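PDB 3L76: aspartokinase from Synechocystis, which probably phosphorylates the beta-carboxyl group of L-aspartate with ATP, and binds lysine and threonine at its ACT domains. Local coordinates for residues 373-386 and 454-467. Numbering follows the deposited sequence. Where two conformers were deposited one is given.
Sequences AKMFKTLADVGVNI and DRPGMAAQLFTALA. With THR (threonine), chain D.
The amino nitrogen of the bound threonine is gripped from both segments: Asp454 OD1 and Asn385 OD1 each accept a hydrogen bond from it at 2.7 Å, and the backbone carbonyl of Ile386 takes a third. Asn385 serves ligand and protein alike, its CG lying anti to the backbone N (chi1 -178°), and its other amide atom, ND2, donates to Asp454 OD1 over 3.3 Å. That acceptor lies almost in the amide plane, whereas the donor comes from above the carboxylate, the two planes being turned 61° apart. An alanine here would remove both amide atoms, is likely to deprive the threonine ammonium of one acceptor, and would cut the side-chain link to Asp454. The ligand carboxylate is divided between the segments, with Ile386 N giving to its O and Ala459 N, in the first turn of helix 458-467, giving to OXT at 3.0 Å. Such a seat between two ACT domains is consistent with the feedback control by amino acids known in aspartokinases.

Beyond the pocket the helices run nearly antiparallel (148°), their axes only 7.8 Å apart because small residues line the seam. Ala380 CB rests 3.4 Å from Gly457 N, Ala460 CB lies against the backbone of Lys377, and Ala373 CB sits over the carbonyl of Phe463. The one aromatic pair is an offset edge-to-face contact, with the edge of Phe376 directed at the face of Phe463 and CE2 3.7 Å from CD2 of the latter. Phe376 also touches Cys398 of strand 395-401, while Phe463 meets the Phe495 ring in strand 490-498. Helix 405-415 packs beside 373-381 and helix 499-512 beside 458-467, so the contact joins the two inner helices of a four-helix row.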
ATOM      1  N   ALA A 373      -5.215 -29.158  24.215  1.00 34.25           N
ATOM      2  CA  ALA A 373      -4.015 -29.891  24.593  1.00 40.19           C
ATOM      3  C   ALA A 373      -3.251 -29.173  25.698  1.00 42.83           C
ATOM      4  O   ALA A 373      -2.734 -29.792  26.635  1.00 31.49           O
ATOM      5  CB  ALA A 373      -3.133 -30.089  23.383  1.00 31.34           C
ATOM      6  N   LYS A 374      -3.174 -27.854  25.586  1.00 35.50           N
ATOM      7  CA  LYS A 374      -2.479 -27.069  26.589  1.00 36.66           C
ATOM      8  C   LYS A 374      -3.237 -27.051  27.918  1.00 38.87           C
ATOM      9  O   LYS A 374      -2.634 -27.059  28.983  1.00 36.25           O
ATOM     10  CB  LYS A 374      -2.233 -25.652  26.086  1.00 35.61           C
ATOM     11  CG  LYS A 374      -1.507 -24.787  27.093  1.00 24.36           C
ATOM     12  CD  LYS A 374      -1.314 -23.395  26.552  1.00 36.38           C
ATOM     13  CE  LYS A 374      -0.643 -22.485  27.572  1.00 51.72           C
ATOM     14  NZ  LYS A 374      -0.901 -21.059  27.226  1.00 58.26           N
ATOM     15  N   MET A 375      -4.561 -27.034  27.859  1.00 28.67           N
ATOM     16  CA  MET A 375      -5.340 -27.209  29.079  1.00 38.02           C
ATOM     17  C   MET A 375      -4.971 -28.511  29.788  1.00 33.64           C
ATOM     18  O   MET A 375      -4.600 -28.510  30.963  1.00 30.40           O
ATOM     19  CB  MET A 375      -6.829 -27.197  28.786  1.00 28.79           C
ATOM     20  CG  MET A 375      -7.667 -27.235  30.044  1.00 21.20           C
ATOM     21  SD  MET A 375      -9.413 -27.434  29.681  1.00 28.38           S
ATOM     22  CE  MET A 375     -10.072 -27.178  31.317  1.00 11.72           C
ATOM     23  N   PHE A 376      -5.058 -29.617  29.058  1.00 25.49           N
ATOM     24  CA  PHE A 376      -4.736 -30.950  29.600  1.00 26.35           C
ATOM     25  C   PHE A 376      -3.315 -31.062  30.139  1.00 28.02           C
ATOM     26  O   PHE A 376      -3.095 -31.663  31.188  1.00 36.88           O
ATOM     27  CB  PHE A 376      -4.994 -32.048  28.553  1.00 23.51           C
ATOM     28  CG  PHE A 376      -6.384 -31.992  27.933  1.00 20.48           C
ATOM     29  CD1 PHE A 376      -7.445 -31.371  28.602  1.00 20.90           C
ATOM     30  CD2 PHE A 376      -6.626 -32.553  26.689  1.00 23.68           C
ATOM     31  CE1 PHE A 376      -8.723 -31.323  28.034  1.00 22.38           C
ATOM     32  CE2 PHE A 376      -7.896 -32.512  26.103  1.00 16.53           C
ATOM     33  CZ  PHE A 376      -8.946 -31.905  26.767  1.00 16.96           C
ATOM     34  N   LYS A 377      -2.350 -30.477  29.435  1.00 37.28           N
ATOM     35  CA  LYS A 377      -0.960 -30.487  29.899  1.00 26.72           C
ATOM     36  C   LYS A 377      -0.806 -29.711  31.210  1.00 38.27           C
ATOM     37  O   LYS A 377      -0.156 -30.174  32.144  1.00 32.63           O
ATOM     38  CB  LYS A 377      -0.027 -29.905  28.835  1.00 40.21           C
ATOM     39  CG  LYS A 377       1.429 -29.767  29.278  1.00 44.77           C
ATOM     40  CD  LYS A 377       2.208 -28.784  28.387  1.00 75.95           C
ATOM     41  CE  LYS A 377       3.591 -28.452  28.959  1.00 72.46           C
ATOM     42  NZ  LYS A 377       4.473 -29.652  29.069  1.00 60.18           N
ATOM     43  N   THR A 378      -1.413 -28.528  31.276  1.00 28.16           N
ATOM     44  CA  THR A 378      -1.357 -27.703  32.475  1.00 34.70           C
ATOM     45  C   THR A 378      -1.847 -28.457  33.702  1.00 33.99           C
ATOM     46  O   THR A 378      -1.197 -28.431  34.740  1.00 41.19           O
ATOM     47  CB  THR A 378      -2.178 -26.422  32.311  1.00 32.78           C
ATOM     48  OG1 THR A 378      -1.752 -25.744  31.131  1.00 36.22           O
ATOM     49  CG2 THR A 378      -1.975 -25.508  33.501  1.00 34.36           C
ATOM     50  N   LEU A 379      -2.997 -29.113  33.581  1.00 26.90           N
ATOM     51  CA  LEU A 379      -3.531 -29.943  34.661  1.00 37.53           C
ATOM     52  C   LEU A 379      -2.624 -31.131  34.966  1.00 42.98           C
ATOM     53  O   LEU A 379      -2.323 -31.428  36.129  1.00 31.36           O
ATOM     54  CB  LEU A 379      -4.944 -30.424  34.330  1.00 28.24           C
ATOM     55  CG  LEU A 379      -5.960 -29.289  34.143  1.00 28.40           C
ATOM     56  CD1 LEU A 379      -7.309 -29.823  33.806  1.00 14.00           C
ATOM     57  CD2 LEU A 379      -6.039 -28.428  35.374  1.00 21.64           C
ATOM     58  N   ALA A 380      -2.177 -31.808  33.919  1.00 28.12           N
ATOM     59  CA  ALA A 380      -1.255 -32.930  34.108  1.00 33.15           C
ATOM     60  C   ALA A 380       0.019 -32.501  34.816  1.00 32.65           C
ATOM     61  O   ALA A 380       0.513 -33.203  35.694  1.00 41.27           O
ATOM     62  CB  ALA A 380      -0.922 -33.591  32.788  1.00 21.26           C
ATOM     63  N   ASP A 381       0.561 -31.352  34.433  1.00 31.69           N
ATOM     64  CA  ASP A 381       1.829 -30.909  35.008  1.00 34.61           C
ATOM     65  C   ASP A 381       1.666 -30.602  36.480  1.00 35.36           C
ATOM     66  O   ASP A 381       2.630 -30.645  37.238  1.00 40.43           O
ATOM     67  CB  ASP A 381       2.387 -29.692  34.275  1.00 41.97           C
ATOM     68  CG  ASP A 381       2.916 -30.032  32.903  1.00 46.89           C
ATOM     69  OD1 ASP A 381       3.334 -31.193  32.700  1.00 46.45           O
ATOM     70  OD2 ASP A 381       2.908 -29.138  32.034  1.00 46.18           O
ATOM     71  N   VAL A 382       0.438 -30.313  36.897  1.00 42.67           N
ATOM     72  CA  VAL A 382       0.211 -30.004  38.299  1.00 25.35           C
ATOM     73  C   VAL A 382      -0.431 -31.204  39.040  1.00 54.24           C
ATOM     74  O   VAL A 382      -0.908 -31.097  40.173  1.00 47.28           O
ATOM     75  CB  VAL A 382      -0.545 -28.643  38.454  1.00 44.64           C
ATOM     76  CG1 VAL A 382      -2.044 -28.825  38.423  1.00 34.09           C
ATOM     77  CG2 VAL A 382      -0.099 -27.918  39.705  1.00 51.39           C
ATOM     78  N   GLY A 383      -0.400 -32.359  38.380  1.00 36.98           N
ATOM     79  CA  GLY A 383      -0.824 -33.607  38.969  1.00 18.93           C
ATOM     80  C   GLY A 383      -2.322 -33.879  39.069  1.00 45.41           C
ATOM     81  O   GLY A 383      -2.721 -34.795  39.766  1.00 31.49           O
ATOM     82  N   VAL A 384      -3.172 -33.111  38.398  1.00 41.44           N
ATOM     83  CA  VAL A 384      -4.604 -33.365  38.548  1.00 33.96           C
ATOM     84  C   VAL A 384      -5.176 -34.201  37.408  1.00 52.58           C
ATOM     85  O   VAL A 384      -4.962 -33.899  36.235  1.00 24.72           O
ATOM     86  CB  VAL A 384      -5.460 -32.082  38.847  1.00 28.28           C
ATOM     87  CG1 VAL A 384      -4.576 -30.900  39.206  1.00 26.08           C
ATOM     88  CG2 VAL A 384      -6.391 -31.746  37.721  1.00 32.90           C
ATOM     89  N   ASN A 385      -5.871 -35.273  37.784  1.00 38.30           N
ATOM     90  CA  ASN A 385      -6.454 -36.202  36.836  1.00 37.89           C
ATOM     91  C   ASN A 385      -7.772 -35.673  36.286  1.00 34.59           C
ATOM     92  O   ASN A 385      -8.594 -35.148  37.032  1.00 34.62           O
ATOM     93  CB  ASN A 385      -6.687 -37.570  37.503  1.00 27.19           C
ATOM     94  CG  ASN A 385      -7.257 -38.596  36.537  1.00 40.89           C
ATOM     95  OD1 ASN A 385      -6.561 -39.067  35.643  1.00 30.12           O
ATOM     96  ND2 ASN A 385      -8.537 -38.922  36.699  1.00 35.98           N
ATOM     97  N   ILE A 386      -7.975 -35.838  34.981  1.00 31.61           N
ATOM     98  CA  ILE A 386      -9.215 -35.432  34.335  1.00 25.17           C
ATOM     99  C   ILE A 386     -10.193 -36.610  34.286  1.00 29.37           C
ATOM    100  O   ILE A 386      -9.896 -37.643  33.706  1.00 24.42           O
ATOM    101  CB  ILE A 386      -8.952 -34.936  32.900  1.00 27.18           C
ATOM    102  CG1 ILE A 386      -7.858 -33.865  32.903  1.00 23.99           C
ATOM    103  CG2 ILE A 386     -10.267 -34.460  32.253  1.00 14.96           C
ATOM    104  CD1 ILE A 386      -7.364 -33.476  31.535  1.00 22.39           C
ATOM    105  N   ASP A 454      -6.516 -44.168  32.890  1.00 31.19           N
ATOM    106  CA  ASP A 454      -7.104 -43.059  33.619  1.00 37.00           C
ATOM    107  C   ASP A 454      -6.114 -42.472  34.649  1.00 32.21           C
ATOM    108  O   ASP A 454      -6.295 -42.593  35.860  1.00 35.09           O
ATOM    109  CB  ASP A 454      -8.439 -43.474  34.262  1.00 27.34           C
ATOM    110  CG  ASP A 454      -9.185 -42.287  34.872  1.00 42.73           C
ATOM    111  OD1 ASP A 454      -8.988 -41.175  34.365  1.00 33.98           O
ATOM    112  OD2 ASP A 454      -9.958 -42.445  35.842  1.00 37.96           O
ATOM    113  N   ARG A 455      -5.065 -41.842  34.142  1.00 31.71           N
ATOM    114  CA  ARG A 455      -4.051 -41.201  34.978  0.52 29.49           C
ATOM    115  C   ARG A 455      -3.624 -39.896  34.326  1.00 26.75           C
ATOM    116  O   ARG A 455      -3.753 -39.743  33.115  1.00 35.88           O
ATOM    117  CB  ARG A 455      -2.838 -42.118  35.154  0.52 38.54           C
ATOM    118  CG  ARG A 455      -2.261 -42.637  33.842  0.52 38.99           C
ATOM    119  CD  ARG A 455      -1.041 -43.499  34.087  0.52 35.96           C
ATOM    120  NE  ARG A 455      -0.906 -44.558  33.093  0.52 45.75           N
ATOM    121  CZ  ARG A 455       0.235 -44.863  32.491  0.52 36.05           C
ATOM    122  NH1 ARG A 455       1.329 -44.177  32.779  0.52 37.99           N
ATOM    123  NH2 ARG A 455       0.281 -45.843  31.603  0.52 35.02           N
ATOM    124  N   PRO A 456      -3.096 -38.951  35.125  1.00 45.53           N
ATOM    125  CA  PRO A 456      -2.735 -37.626  34.597  1.00 23.39           C
ATOM    126  C   PRO A 456      -1.785 -37.673  33.407  1.00 37.17           C
ATOM    127  O   PRO A 456      -0.912 -38.539  33.355  1.00 48.24           O
ATOM    128  CB  PRO A 456      -2.070 -36.942  35.795  1.00 38.12           C
ATOM    129  CG  PRO A 456      -2.683 -37.640  37.016  1.00 31.84           C
ATOM    130  CD  PRO A 456      -2.782 -39.076  36.562  1.00 27.26           C
ATOM    131  N   GLY A 457      -1.979 -36.762  32.456  1.00 41.40           N
ATOM    132  CA  GLY A 457      -1.088 -36.638  31.319  1.00 29.39           C
ATOM    133  C   GLY A 457      -1.442 -37.441  30.072  1.00 51.88           C
ATOM    134  O   GLY A 457      -0.890 -37.206  29.000  1.00 31.22           O
ATOM    135  N   MET A 458      -2.362 -38.388  30.194  1.00 38.41           N
ATOM    136  CA  MET A 458      -2.723 -39.216  29.048  1.00 35.97           C
ATOM    137  C   MET A 458      -3.403 -38.412  27.935  1.00 30.63           C
ATOM    138  O   MET A 458      -2.946 -38.434  26.802  1.00 36.03           O
ATOM    139  CB  MET A 458      -3.570 -40.407  29.489  1.00 31.64           C
ATOM    140  CG  MET A 458      -2.853 -41.331  30.469  1.00 31.49           C
ATOM    141  SD  MET A 458      -1.365 -42.095  29.754  1.00 43.53           S
ATOM    142  CE  MET A 458      -0.080 -41.163  30.541  1.00 46.94           C
ATOM    143  N   ALA A 459      -4.477 -37.696  28.261  1.00 32.50           N
ATOM    144  CA  ALA A 459      -5.133 -36.813  27.292  1.00 37.48           C
ATOM    145  C   ALA A 459      -4.175 -35.748  26.754  1.00 47.11           C
ATOM    146  O   ALA A 459      -4.211 -35.401  25.578  1.00 29.66           O
ATOM    147  CB  ALA A 459      -6.358 -36.140  27.915  1.00 16.12           C
ATOM    148  N   ALA A 460      -3.346 -35.206  27.637  1.00 28.44           N
ATOM    149  CA  ALA A 460      -2.337 -34.236  27.241  1.00 41.12           C
ATOM    150  C   ALA A 460      -1.479 -34.786  26.117  1.00 37.14           C
ATOM    151  O   ALA A 460      -1.291 -34.133  25.088  1.00 39.57           O
ATOM    152  CB  ALA A 460      -1.453 -33.836  28.436  1.00 25.35           C
ATOM    153  N   GLN A 461      -0.964 -35.992  26.307  1.00 34.48           N
ATOM    154  CA  GLN A 461      -0.028 -36.547  25.336  1.00 50.59           C
ATOM    155  C   GLN A 461      -0.676 -36.904  23.993  1.00 39.58           C
ATOM    156  O   GLN A 461      -0.047 -36.781  22.947  1.00 54.27           O
ATOM    157  CB  GLN A 461       0.805 -37.690  25.943  1.00 22.69           C
ATOM    158  CG  GLN A 461       0.460 -39.095  25.498  1.00 78.35           C
ATOM    159  CD  GLN A 461       1.289 -40.129  26.238  1.00 89.95           C
ATOM    160  OE1 GLN A 461       1.857 -39.841  27.294  1.00 66.13           O
ATOM    161  NE2 GLN A 461       1.366 -41.335  25.689  1.00 97.67           N
ATOM    162  N   LEU A 462      -1.945 -37.288  24.025  1.00 31.05           N
ATOM    163  CA  LEU A 462      -2.653 -37.631  22.802  1.00 38.09           C
ATOM    164  C   LEU A 462      -2.992 -36.381  22.013  1.00 39.65           C
ATOM    165  O   LEU A 462      -2.812 -36.326  20.798  1.00 33.67           O
ATOM    166  CB  LEU A 462      -3.928 -38.401  23.127  1.00 41.05           C
ATOM    167  CG  LEU A 462      -3.715 -39.776  23.762  1.00 48.54           C
ATOM    168  CD1 LEU A 462      -4.961 -40.221  24.470  1.00 23.81           C
ATOM    169  CD2 LEU A 462      -3.267 -40.803  22.724  1.00 49.25           C
ATOM    170  N   PHE A 463      -3.480 -35.367  22.708  1.00 32.77           N
ATOM    171  CA  PHE A 463      -3.889 -34.151  22.031  1.00 39.24           C
ATOM    172  C   PHE A 463      -2.732 -33.223  21.707  1.00 46.88           C
ATOM    173  O   PHE A 463      -2.820 -32.466  20.738  1.00 37.98           O
ATOM    174  CB  PHE A 463      -5.034 -33.457  22.762  1.00 34.89           C
ATOM    175  CG  PHE A 463      -6.299 -34.209  22.669  1.00 30.28           C
ATOM    176  CD1 PHE A 463      -7.050 -34.156  21.520  1.00 35.83           C
ATOM    177  CD2 PHE A 463      -6.706 -35.032  23.696  1.00 29.62           C
ATOM    178  CE1 PHE A 463      -8.208 -34.890  21.406  1.00 41.54           C
ATOM    179  CE2 PHE A 463      -7.854 -35.770  23.575  1.00 36.75           C
ATOM    180  CZ  PHE A 463      -8.601 -35.704  22.427  1.00 22.23           C
ATOM    181  N   THR A 464      -1.638 -33.317  22.467  1.00 31.24           N
ATOM    182  CA  THR A 464      -0.433 -32.560  22.119  1.00 43.04           C
ATOM    183  C   THR A 464       0.116 -33.048  20.787  1.00 52.91           C
ATOM    184  O   THR A 464       0.531 -32.251  19.948  1.00 43.97           O
ATOM    185  CB  THR A 464       0.668 -32.677  23.181  1.00 41.38           C
ATOM    186  OG1 THR A 464       0.266 -31.988  24.359  1.00 39.57           O
ATOM    187  CG2 THR A 464       1.974 -32.060  22.686  1.00 26.84           C
ATOM    188  N   ALA A 465       0.099 -34.365  20.608  1.00 48.12           N
ATOM    189  CA  ALA A 465       0.570 -35.000  19.386  1.00 41.73           C
ATOM    190  C   ALA A 465      -0.171 -34.508  18.151  1.00 39.50           C
ATOM    191  O   ALA A 465       0.446 -34.155  17.150  1.00 55.77           O
ATOM    192  CB  ALA A 465       0.460 -36.508  19.508  1.00 21.78           C
ATOM    193  N   LEU A 466      -1.493 -34.492  18.224  1.00 34.45           N
ATOM    194  CA  LEU A 466      -2.309 -33.991  17.126  1.00 49.84           C
ATOM    195  C   LEU A 466      -2.058 -32.505  16.861  1.00 58.45           C
ATOM    196  O   LEU A 466      -2.068 -32.052  15.721  1.00 58.99           O
ATOM    197  CB  LEU A 466      -3.794 -34.203  17.424  1.00 44.15           C
ATOM    198  CG  LEU A 466      -4.347 -35.624  17.478  1.00 48.13           C
ATOM    199  CD1 LEU A 466      -5.799 -35.638  17.985  1.00 34.86           C
ATOM    200  CD2 LEU A 466      -4.240 -36.261  16.113  1.00 51.24           C
ATOM    201  N   ALA A 467      -1.841 -31.744  17.924  1.00 42.76           N
ATOM    202  CA  ALA A 467      -1.695 -30.308  17.793  1.00 47.88           C
ATOM    203  C   ALA A 467      -0.336 -29.946  17.200  1.00 54.69           C
ATOM    204  O   ALA A 467      -0.193 -28.938  16.526  1.00 40.03           O
ATOM    205  CB  ALA A 467      -1.891 -29.630  19.134  1.00 31.49           C
TER
HETATM  206  N   THR D 602      -7.534 -39.297  33.132  1.00 29.24           N
HETATM  207  CA  THR D 602      -6.720 -39.083  31.938  1.00 33.77           C
HETATM  208  C   THR D 602      -5.952 -37.779  32.069  1.00 48.13           C
HETATM  209  O   THR D 602      -6.197 -36.996  33.005  1.00 29.84           O
HETATM  210  CB  THR D 602      -7.563 -39.028  30.656  1.00 25.74           C
HETATM  211  OG1 THR D 602      -8.499 -37.942  30.747  1.00 29.58           O
HETATM  212  CG2 THR D 602      -8.305 -40.360  30.432  1.00 25.45           C
HETATM  213  OXT THR D 602      -5.074 -37.507  31.237  1.00 34.63           O